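Local coordinates for protein aldehyde dehydrogenase (Staphylococcus aureus, PDB 6K10) that oxidises the carotenoid aldehyde 4,4'-diaponeurosporen-4-al to 4,4'-diaponeurosporenoic acid with NAD+, a step in making the staphyloxanthin pigment that protects the bacterium against oxidative stress, at residues 338-343 and 365-370; 273-278 and 312-317; 233-238 and 374-379. The protein carries 1 engineered substitution. All coordinates share one frame; numbering follows the deposited sequence.

How the interactions relate
Followed from the N terminus, the first contact to open is interaction 3, on helix 232-244; it closes only at strand 372-376, as the outermost loop. Inside that loop, interaction 2 opens on helix 264-279 and closes at strand 312-314, before interaction 1 opens at 338-343 and closes at 365-370, just ahead of strand 372-376. Interactions 1 and 2 follow in series and no loops cross. Interactions 2 and 3 meet where the two helices touch: Thr274 OG1 lies 2.8 Å from Ser236 OG, probably hydrogen-bonded. Interaction 1, its centre about 21 Å from that of interaction 3, joins the loop before strand 348-354 to that before strand 372-376, both strands of one mixed sheet.

Interaction 1 (338-343 and 365-370); sequences AIMQEE and HQRPKP
Arg367 reaches across to Met340 and grips its backbone carbonyl, pinning together two connecting loops of the catalytic domain of the aldehyde dehydrogenase fold. One loop, 338-343, begins with a short 3-10 segment and leads toward strand 348-354; the other, 365-370, follows helix 357-365 and leads into strand 372-376. The main bond runs from Arg367 NH2 to Met340 O, 3.0 Å long and fairly straight, with an N-H...O angle of 160°. It lies in the carbonyl plane and nearly in the plane of the guanidinium, so the oxygen sits at the edge of that flat group. Arg367 NH1 adds a weak second bond to Met340 O at 3.4 Å, and the two N-H groups share one acceptor. The methionine side chain of the same residue meets the guanidinium over a face: Met340 CE stands 3.8 Å above its plane, displaced toward the rim. Bends at chi2 and chi3 (-55° and -62°) bring this methyl back over the arginine, whereas Arg367 is extended from CG to NE and meets the methionine chain at about a right angle.

Farther out, Tyr256 of strand 256-260 touches both Met340 and Arg367, and Pro350 and Leu352 of strand 348-354 pack on Met340. Lys221 NZ donates to the carbonyls of Ile339 and Glu342 and so helps to fix the first loop. Within that loop, the 3-10 turn leading to the gripped carbonyl is closed by the bond from Gln341 N to Ala338 O, 3.1 Å.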
loop_
_atom_site.group_PDB
_atom_site.type_symbol
_atom_site.label_atom_id
_atom_site.label_comp_id
_atom_site.label_asym_id
_atom_site.label_seq_id
_atom_site.Cartn_x
_atom_site.Cartn_y
_atom_site.Cartn_z
ATOM N N ALA A 338 5.254 30.296 18.331
ATOM C CA ALA A 338 4.031 29.959 17.610
ATOM C C ALA A 338 4.346 29.444 16.213
ATOM O O ALA A 338 3.654 28.558 15.696
ATOM C CB ALA A 338 3.112 31.178 17.536
ATOM N N ILE A 339 5.400 29.979 15.594
ATOM C CA ILE A 339 5.779 29.570 14.248
ATOM C C ILE A 339 6.285 28.131 14.207
ATOM O O ILE A 339 6.328 27.525 13.130
ATOM C CB ILE A 339 6.829 30.552 13.690
ATOM C CG1 ILE A 339 6.959 30.407 12.174
ATOM C CG2 ILE A 339 8.174 30.347 14.368
ATOM C CD1 ILE A 339 5.785 30.969 11.411
ATOM N N MET A 340 6.657 27.556 15.349
ATOM C CA MET A 340 7.114 26.175 15.407
ATOM C C MET A 340 6.034 25.216 15.895
ATOM O O MET A 340 6.333 24.048 16.167
ATOM C CB MET A 340 8.355 26.063 16.294
ATOM C CG MET A 340 9.596 26.692 15.692
ATOM S SD MET A 340 9.973 26.037 14.052
ATOM C CE MET A 340 10.255 24.313 14.445
ATOM N N GLN A 341 4.787 25.677 16.008
ATOM C CA GLN A 341 3.694 24.843 16.480
ATOM C C GLN A 341 2.764 24.372 15.372
ATOM O O GLN A 341 1.924 23.500 15.624
ATOM C CB GLN A 341 2.863 25.592 17.534
ATOM C CG GLN A 341 3.682 26.226 18.640
ATOM C CD GLN A 341 4.582 25.232 19.344
ATOM O OE1 GLN A 341 4.171 24.116 19.659
ATOM N NE2 GLN A 341 5.823 25.634 19.591
ATOM N N GLU A 342 2.879 24.919 14.164
ATOM C CA GLU A 342 1.990 24.559 13.070
ATOM C C GLU A 342 2.775 24.523 11.768
ATOM O O GLU A 342 3.807 25.186 11.629
ATOM C CB GLU A 342 0.817 25.550 12.950
ATOM C CG GLU A 342 1.229 26.970 12.567
ATOM C CD GLU A 342 0.042 27.883 12.302
ATOM O OE1 GLU A 342 -0.408 28.565 13.250
ATOM O OE2 GLU A 342 -0.441 27.926 11.149
ATOM N N GLU A 343 2.285 23.726 10.819
ATOM C CA GLU A 343 2.821 23.774 9.466
ATOM C C GLU A 343 2.589 25.163 8.891
ATOM O O GLU A 343 1.447 25.624 8.800
ATOM C CB GLU A 343 2.164 22.705 8.592
ATOM C CG GLU A 343 2.656 22.688 7.145
ATOM C CD GLU A 343 2.184 21.466 6.373
ATOM O OE1 GLU A 343 1.403 20.667 6.934
ATOM O OE2 GLU A 343 2.602 21.297 5.207
ATOM N N HIS A 365 13.531 14.174 15.504
ATOM C CA HIS A 365 12.936 12.900 15.886
ATOM C C HIS A 365 11.864 13.053 16.962
ATOM O O HIS A 365 11.038 12.148 17.125
ATOM C CB HIS A 365 14.028 11.937 16.361
ATOM C CG HIS A 365 13.631 10.494 16.293
ATOM N ND1 HIS A 365 12.805 9.902 17.223
ATOM C CD2 HIS A 365 13.938 9.528 15.395
ATOM C CE1 HIS A 365 12.626 8.632 16.906
ATOM N NE2 HIS A 365 13.303 8.380 15.799
ATOM N N GLN A 366 11.851 14.171 17.694
ATOM C CA GLN A 366 10.808 14.410 18.687
ATOM C C GLN A 366 9.474 14.795 18.066
ATOM O O GLN A 366 8.459 14.790 18.771
ATOM C CB GLN A 366 11.237 15.509 19.660
ATOM C CG GLN A 366 12.349 15.117 20.609
ATOM C CD GLN A 366 12.459 16.060 21.790
ATOM O OE1 GLN A 366 12.302 17.273 21.647
ATOM N NE2 GLN A 366 12.736 15.507 22.964
ATOM N N ARG A 367 9.451 15.133 16.788
ATOM C CA ARG A 367 8.277 15.616 16.086
ATOM C C ARG A 367 7.804 14.587 15.065
ATOM O O ARG A 367 8.522 13.631 14.751
ATOM C CB ARG A 367 8.602 16.955 15.409
ATOM C CG ARG A 367 8.943 18.051 16.410
ATOM C CD ARG A 367 9.621 19.241 15.757
ATOM N NE ARG A 367 9.692 20.378 16.672
ATOM C CZ ARG A 367 8.812 21.375 16.700
ATOM N NH1 ARG A 367 8.961 22.363 17.572
ATOM N NH2 ARG A 367 7.787 21.387 15.859
ATOM N N PRO A 368 6.579 14.730 14.545
ATOM C CA PRO A 368 6.082 13.750 13.570
ATOM C C PRO A 368 6.982 13.663 12.348
ATOM O O PRO A 368 7.606 14.643 11.937
ATOM C CB PRO A 368 4.693 14.284 13.202
ATOM C CG PRO A 368 4.289 15.116 14.358
ATOM C CD PRO A 368 5.546 15.725 14.893
ATOM N N LYS A 369 7.046 12.467 11.774
ATOM C CA LYS A 369 7.850 12.233 10.583
ATOM C C LYS A 369 7.384 13.143 9.452
ATOM O O LYS A 369 6.220 13.054 9.035
ATOM C CB LYS A 369 7.762 10.770 10.162
ATOM C CG LYS A 369 8.227 9.796 11.232
ATOM C CD LYS A 369 8.041 8.354 10.796
ATOM C CE LYS A 369 8.636 7.389 11.811
ATOM N NZ LYS A 369 8.334 5.974 11.462
ATOM N N PRO A 370 8.237 14.023 8.940
ATOM C CA PRO A 370 7.788 15.003 7.952
ATOM C C PRO A 370 7.765 14.428 6.543
ATOM O O PRO A 370 8.413 13.426 6.235
ATOM C CB PRO A 370 8.829 16.120 8.076
ATOM C CG PRO A 370 10.076 15.399 8.474
ATOM C CD PRO A 370 9.655 14.207 9.302
#

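Interaction 2 (273-278 and 312-317); sequences KTLREF and IVFGGH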
loop_
_atom_site.group_PDB
_atom_site.type_symbol
_atom_site.label_atom_id
_atom_site.label_comp_id
_atom_site.label_asym_id
_atom_site.label_seq_id
_atom_site.Cartn_x
_atom_site.Cartn_y
_atom_site.Cartn_z
ATOM N N LYS A 273 20.475 38.051 0.641
ATOM C CA LYS A 273 21.047 38.418 -0.650
ATOM C C LYS A 273 20.360 37.679 -1.791
ATOM O O LYS A 273 20.064 38.271 -2.836
ATOM C CB LYS A 273 22.546 38.122 -0.653
ATOM C CG LYS A 273 23.203 38.288 -2.007
ATOM C CD LYS A 273 24.666 37.900 -1.947
ATOM C CE LYS A 273 25.570 39.108 -2.078
ATOM N NZ LYS A 273 26.999 38.706 -2.201
ATOM N N THR A 274 20.105 36.383 -1.610
ATOM C CA THR A 274 19.461 35.587 -2.651
ATOM C C THR A 274 18.053 36.095 -2.938
ATOM O O THR A 274 17.635 36.188 -4.099
ATOM C CB THR A 274 19.426 34.118 -2.227
ATOM O OG1 THR A 274 20.752 33.578 -2.255
ATOM C CG2 THR A 274 18.526 33.309 -3.150
ATOM N N LEU A 275 17.306 36.430 -1.884
ATOM C CA LEU A 275 15.952 36.941 -2.068
ATOM C C LEU A 275 15.952 38.237 -2.871
ATOM O O LEU A 275 15.069 38.456 -3.708
ATOM C CB LEU A 275 15.285 37.139 -0.708
ATOM C CG LEU A 275 14.952 35.836 0.017
ATOM C CD1 LEU A 275 14.557 36.087 1.465
ATOM C CD2 LEU A 275 13.848 35.100 -0.726
ATOM N N ARG A 276 16.941 39.103 -2.638
ATOM C CA ARG A 276 17.061 40.314 -3.445
ATOM C C ARG A 276 17.422 39.982 -4.888
ATOM O O ARG A 276 16.922 40.620 -5.823
ATOM C CB ARG A 276 18.096 41.256 -2.830
ATOM C CG ARG A 276 17.684 41.832 -1.484
ATOM C CD ARG A 276 16.297 42.448 -1.549
ATOM N NE ARG A 276 15.843 42.907 -0.239
ATOM C CZ ARG A 276 14.590 43.250 0.037
ATOM N NH1 ARG A 276 14.265 43.656 1.257
ATOM N NH2 ARG A 276 13.659 43.182 -0.904
ATOM N N GLU A 277 18.289 38.986 -5.091
ATOM C CA GLU A 277 18.608 38.543 -6.445
ATOM C C GLU A 277 17.380 37.968 -7.138
ATOM O O GLU A 277 17.156 38.211 -8.330
ATOM C CB GLU A 277 19.727 37.502 -6.404
ATOM C CG GLU A 277 21.085 38.056 -6.019
ATOM C CD GLU A 277 22.085 36.963 -5.691
ATOM O OE1 GLU A 277 21.658 35.807 -5.483
ATOM O OE2 GLU A 277 23.296 37.259 -5.646
ATOM N N PHE A 278 16.576 37.196 -6.401
ATOM C CA PHE A 278 15.379 36.583 -6.969
ATOM C C PHE A 278 14.338 37.632 -7.329
ATOM O O PHE A 278 13.824 37.658 -8.454
ATOM C CB PHE A 278 14.762 35.599 -5.972
ATOM C CG PHE A 278 15.429 34.255 -5.926
ATOM C CD1 PHE A 278 16.687 34.055 -6.465
ATOM C CD2 PHE A 278 14.787 33.187 -5.317
ATOM C CE1 PHE A 278 17.288 32.810 -6.406
ATOM C CE2 PHE A 278 15.382 31.943 -5.253
ATOM C CZ PHE A 278 16.634 31.754 -5.797
ATOM N N ILE A 312 11.876 39.080 13.369
ATOM C CA ILE A 312 12.020 39.268 11.929
ATOM C C ILE A 312 13.384 39.880 11.640
ATOM O O ILE A 312 13.733 40.940 12.174
ATOM C CB ILE A 312 10.888 40.143 11.374
ATOM C CG1 ILE A 312 9.533 39.462 11.587
ATOM C CG2 ILE A 312 11.114 40.443 9.900
ATOM C CD1 ILE A 312 8.352 40.394 11.435
ATOM N N VAL A 313 14.167 39.210 10.795
ATOM C CA VAL A 313 15.447 39.729 10.332
ATOM C C VAL A 313 15.459 39.991 8.835
ATOM O O VAL A 313 16.465 40.481 8.312
ATOM C CB VAL A 313 16.610 38.795 10.722
ATOM C CG1 VAL A 313 16.684 38.661 12.232
ATOM C CG2 VAL A 313 16.443 37.432 10.066
ATOM N N PHE A 314 14.374 39.676 8.134
ATOM C CA PHE A 314 14.196 40.034 6.735
ATOM C C PHE A 314 12.705 40.012 6.437
ATOM O O PHE A 314 11.999 39.098 6.869
ATOM C CB PHE A 314 14.942 39.077 5.794
ATOM C CG PHE A 314 14.791 39.418 4.329
ATOM C CD1 PHE A 314 13.678 39.008 3.612
ATOM C CD2 PHE A 314 15.769 40.148 3.671
ATOM C CE1 PHE A 314 13.537 39.325 2.272
ATOM C CE2 PHE A 314 15.637 40.464 2.329
ATOM C CZ PHE A 314 14.520 40.051 1.629
ATOM N N GLY A 315 12.237 41.015 5.703
ATOM C CA GLY A 315 10.869 41.019 5.220
ATOM C C GLY A 315 9.830 41.415 6.249
ATOM O O GLY A 315 10.013 42.386 6.988
ATOM N N GLY A 316 8.726 40.673 6.292
ATOM C CA GLY A 316 7.665 40.927 7.243
ATOM C C GLY A 316 6.554 41.829 6.753
ATOM O O GLY A 316 5.585 42.044 7.492
ATOM N N HIS A 317 6.657 42.365 5.541
ATOM C CA HIS A 317 5.607 43.227 5.025
ATOM C C HIS A 317 4.451 42.396 4.479
ATOM O O HIS A 317 4.605 41.228 4.109
ATOM C CB HIS A 317 6.148 44.155 3.937
ATOM C CG HIS A 317 7.070 45.213 4.456
ATOM N ND1 HIS A 317 8.439 45.056 4.494
ATOM C CD2 HIS A 317 6.818 46.441 4.969
ATOM C CE1 HIS A 317 8.991 46.144 5.002
ATOM N NE2 HIS A 317 8.029 47.000 5.299
#
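The ring of Phe314 enters between Leu275 and Arg276, consecutive residues of helix 264-279, and meets them in different ways. Leu275 lies over a face: its CD1 methyl makes a CH-pi contact 4.0 Å from the centroid of the Phe314 ring. The methyl leans to one side, with Leu275 CD1 and Phe314 CE1 3.5 Å apart. Leu275 CB lies on the same side of the ring plane, beyond the rim, 3.8 Å from Phe314 CZ. Arg276 comes to the ring's edge with NE, 3.6 Å from Phe314 CE2. From the arginine's side the same approach is over a face, because Phe314 CZ stands 3.5 Å above the guanidinium plane, offset toward its rim. The two planes are inclined by 50°, neither stacked flat nor perpendicular.

Torsions explain how one ring reaches both. With CG anti to the backbone N (chi1 -180°), Phe314 carries its ring out toward the helix. Arg276 sets off beside its own backbone N and bends at chi2 (-51°), which turns the otherwise extended end back toward the phenylalanine.

Strand 312-314 pairs antiparallel with strand 324-330, and at the join Val313 and Phe314 both face Leu329, a classic beta bulge. The contact therefore packs helix 264-279 against the bulged strand at a margin of the mixed sheet, away from the active site. Ile283 and Leu329 also touch Phe314, while Leu275 packs on Cys240 and Phe244 of helix 232-244. The polar end of Arg276 is tethered within its own region of the chain, NH2 donating to the carbonyl oxygen of Gly280 just beyond the helix.

Interaction 3 (233-238 and 374-379); sequences KVASER and YLFSED. With EDO (1,2-ethanediol), chain B.
Ala235 and Phe376 mark the closest approach of the two backbones, their CA atoms only 6.4 Å apart where a turn of helix 232-244 passes the end of strand 372-376. Both CB atoms point toward the opposite segment, and the small alanine lets the ring come close. Ala235 CB is 3.4 Å from Phe376 CD2, in an oblique approach, and the ring also touches the helix backbone, with Phe376 CE2 3.5 Å from Ala235 CA. One turn on, Arg238 CB lies at the edge of the ring, 4.0 Å from Phe376 CZ. Phe376 CG stands beside its backbone N (chi1 -75°), laying the ring along the helix from Ala235 to Arg238.

This is helix-on-sheet packing in the alpha/beta domain that carries the predicted active-site position 251, where the residue is an engineered serine (Ser251): strand 372-376 runs parallel to strand 223-226, whose Val224 also touches Phe376, and the short link from 223-226 leads into helix 232-244. The arginine's polar end heads away from the phenylalanine, its chain extended from CG to NE. Val234 CG1 covers the centre of one guanidinium face, Arg238 NH1 donates to Asn398 O, and Arg238 NH2 reaches Ser441 O of the second subunit, so the contact abuts the dimer interface.

Beyond the strand, Ser377 OG accepts from Asp379 N at 2.9 Å, an ST turn leading to Asp379 at the N-cap of the next helix. On the helix's other side, Lys233 NZ forms a 2.7 Å salt bridge with Glu237 OE2, using that oxygen's anti lone pair. An ethanediol, probably from the crystallisation liquor, makes a weak 3.3 Å bond from O1 to Glu378 OE2 in a tight, doubtful pose; the same carboxylate oxygen is hydrogen-bonded to Thr442 OG1 of the second subunit.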
loop_
_atom_site.group_PDB
_atom_site.type_symbol
_atom_site.label_atom_id
_atom_site.label_comp_id
_atom_site.label_asym_id
_atom_site.label_seq_id
_atom_site.Cartn_x
_atom_site.Cartn_y
_atom_site.Cartn_z
ATOM N N LYS A 233 26.119 29.920 0.260
ATOM C CA LYS A 233 25.416 30.678 -0.773
ATOM C C LYS A 233 24.587 29.764 -1.664
ATOM O O LYS A 233 23.437 30.085 -1.989
ATOM C CB LYS A 233 26.397 31.494 -1.612
ATOM C CG LYS A 233 25.699 32.473 -2.553
ATOM C CD LYS A 233 24.734 33.365 -1.778
ATOM C CE LYS A 233 24.141 34.467 -2.645
ATOM N NZ LYS A 233 23.293 33.948 -3.754
ATOM N N VAL A 234 25.150 28.624 -2.071
ATOM C CA VAL A 234 24.393 27.669 -2.875
ATOM C C VAL A 234 23.230 27.096 -2.072
ATOM O O VAL A 234 22.135 26.882 -2.606
ATOM C CB VAL A 234 25.319 26.559 -3.401
ATOM C CG1 VAL A 234 24.524 25.542 -4.203
ATOM C CG2 VAL A 234 26.427 27.160 -4.250
ATOM N N ALA A 235 23.449 26.834 -0.783
ATOM C CA ALA A 235 22.358 26.375 0.071
ATOM C C ALA A 235 21.232 27.397 0.104
ATOM O O ALA A 235 20.054 27.048 -0.030
ATOM C CB ALA A 235 22.870 26.100 1.484
ATOM N N SER A 236 21.580 28.673 0.271
ATOM C CA SER A 236 20.559 29.709 0.359
ATOM C C SER A 236 19.771 29.822 -0.939
ATOM O O SER A 236 18.566 30.098 -0.920
ATOM C CB SER A 236 21.205 31.045 0.723
ATOM O OG SER A 236 21.761 31.672 -0.418
ATOM N N GLU A 237 20.429 29.603 -2.079
ATOM C CA GLU A 237 19.733 29.681 -3.359
ATOM C C GLU A 237 18.749 28.528 -3.519
ATOM O O GLU A 237 17.605 28.727 -3.948
ATOM C CB GLU A 237 20.747 29.695 -4.505
ATOM C CG GLU A 237 21.469 31.025 -4.668
ATOM C CD GLU A 237 22.736 30.912 -5.497
ATOM O OE1 GLU A 237 22.947 29.858 -6.133
ATOM O OE2 GLU A 237 23.522 31.884 -5.515
ATOM N N ARG A 238 19.174 27.314 -3.165
ATOM C CA ARG A 238 18.300 26.156 -3.321
ATOM C C ARG A 238 17.219 26.114 -2.244
ATOM O O ARG A 238 16.112 25.623 -2.491
ATOM C CB ARG A 238 19.144 24.879 -3.335
ATOM C CG ARG A 238 20.133 24.879 -4.498
ATOM C CD ARG A 238 21.120 23.724 -4.493
ATOM N NE ARG A 238 21.993 23.823 -5.662
ATOM C CZ ARG A 238 22.997 22.998 -5.943
ATOM N NH1 ARG A 238 23.290 21.989 -5.134
ATOM N NH2 ARG A 238 23.717 23.196 -7.040
ATOM N N TYR A 374 15.584 18.011 4.261
ATOM C CA TYR A 374 16.715 18.460 3.465
ATOM C C TYR A 374 17.929 18.643 4.358
ATOM O O TYR A 374 17.816 19.105 5.495
ATOM C CB TYR A 374 16.384 19.757 2.726
ATOM C CG TYR A 374 15.079 19.681 1.967
ATOM C CD1 TYR A 374 14.987 18.959 0.786
ATOM C CD2 TYR A 374 13.935 20.315 2.442
ATOM C CE1 TYR A 374 13.792 18.871 0.090
ATOM C CE2 TYR A 374 12.738 20.236 1.750
ATOM C CZ TYR A 374 12.672 19.516 0.577
ATOM O OH TYR A 374 11.480 19.441 -0.107
ATOM N N LEU A 375 19.092 18.262 3.836
ATOM C CA LEU A 375 20.362 18.447 4.520
ATOM C C LEU A 375 21.338 19.116 3.573
ATOM O O LEU A 375 21.533 18.645 2.449
ATOM C CB LEU A 375 20.940 17.115 5.010
ATOM C CG LEU A 375 22.398 17.195 5.468
ATOM C CD1 LEU A 375 22.528 18.041 6.727
ATOM C CD2 LEU A 375 22.974 15.810 5.687
ATOM N N PHE A 376 21.939 20.212 4.022
ATOM C CA PHE A 376 23.002 20.882 3.288
ATOM C C PHE A 376 24.305 20.643 4.029
ATOM O O PHE A 376 24.462 21.075 5.179
ATOM C CB PHE A 376 22.713 22.374 3.115
ATOM C CG PHE A 376 21.663 22.653 2.079
ATOM C CD1 PHE A 376 20.324 22.658 2.421
ATOM C CD2 PHE A 376 22.013 22.859 0.755
ATOM C CE1 PHE A 376 19.350 22.891 1.465
ATOM C CE2 PHE A 376 21.044 23.095 -0.203
ATOM C CZ PHE A 376 19.711 23.111 0.152
ATOM N N SER A 377 25.219 19.932 3.374
ATOM C CA SER A 377 26.456 19.481 3.987
ATOM C C SER A 377 27.402 19.029 2.892
ATOM O O SER A 377 26.967 18.532 1.851
ATOM C CB SER A 377 26.201 18.333 4.975
ATOM O OG SER A 377 27.410 17.852 5.544
ATOM N N GLU A 378 28.695 19.219 3.136
ATOM C CA GLU A 378 29.740 18.628 2.319
ATOM C C GLU A 378 30.372 17.427 3.005
ATOM O O GLU A 378 31.353 16.867 2.500
ATOM C CB GLU A 378 30.796 19.682 1.984
ATOM C CG GLU A 378 30.235 20.896 1.252
ATOM C CD GLU A 378 29.606 20.528 -0.072
ATOM O OE1 GLU A 378 30.125 19.602 -0.725
ATOM O OE2 GLU A 378 28.600 21.161 -0.459
ATOM N N ASP A 379 29.819 17.019 4.141
ATOM C CA ASP A 379 30.351 15.934 4.960
ATOM C C ASP A 379 29.565 14.668 4.633
ATOM O O ASP A 379 28.418 14.506 5.060
ATOM C CB ASP A 379 30.267 16.312 6.438
ATOM C CG ASP A 379 30.684 15.186 7.374
ATOM O OD1 ASP A 379 31.126 14.114 6.911
ATOM O OD2 ASP A 379 30.577 15.392 8.600
HETATM C C1 EDO B . 28.899 18.951 -3.399
HETATM O O1 EDO B . 27.730 18.774 -2.592
HETATM C C2 EDO B . 29.779 17.712 -3.322
HETATM O O2 EDO B . 30.205 17.372 -4.645
#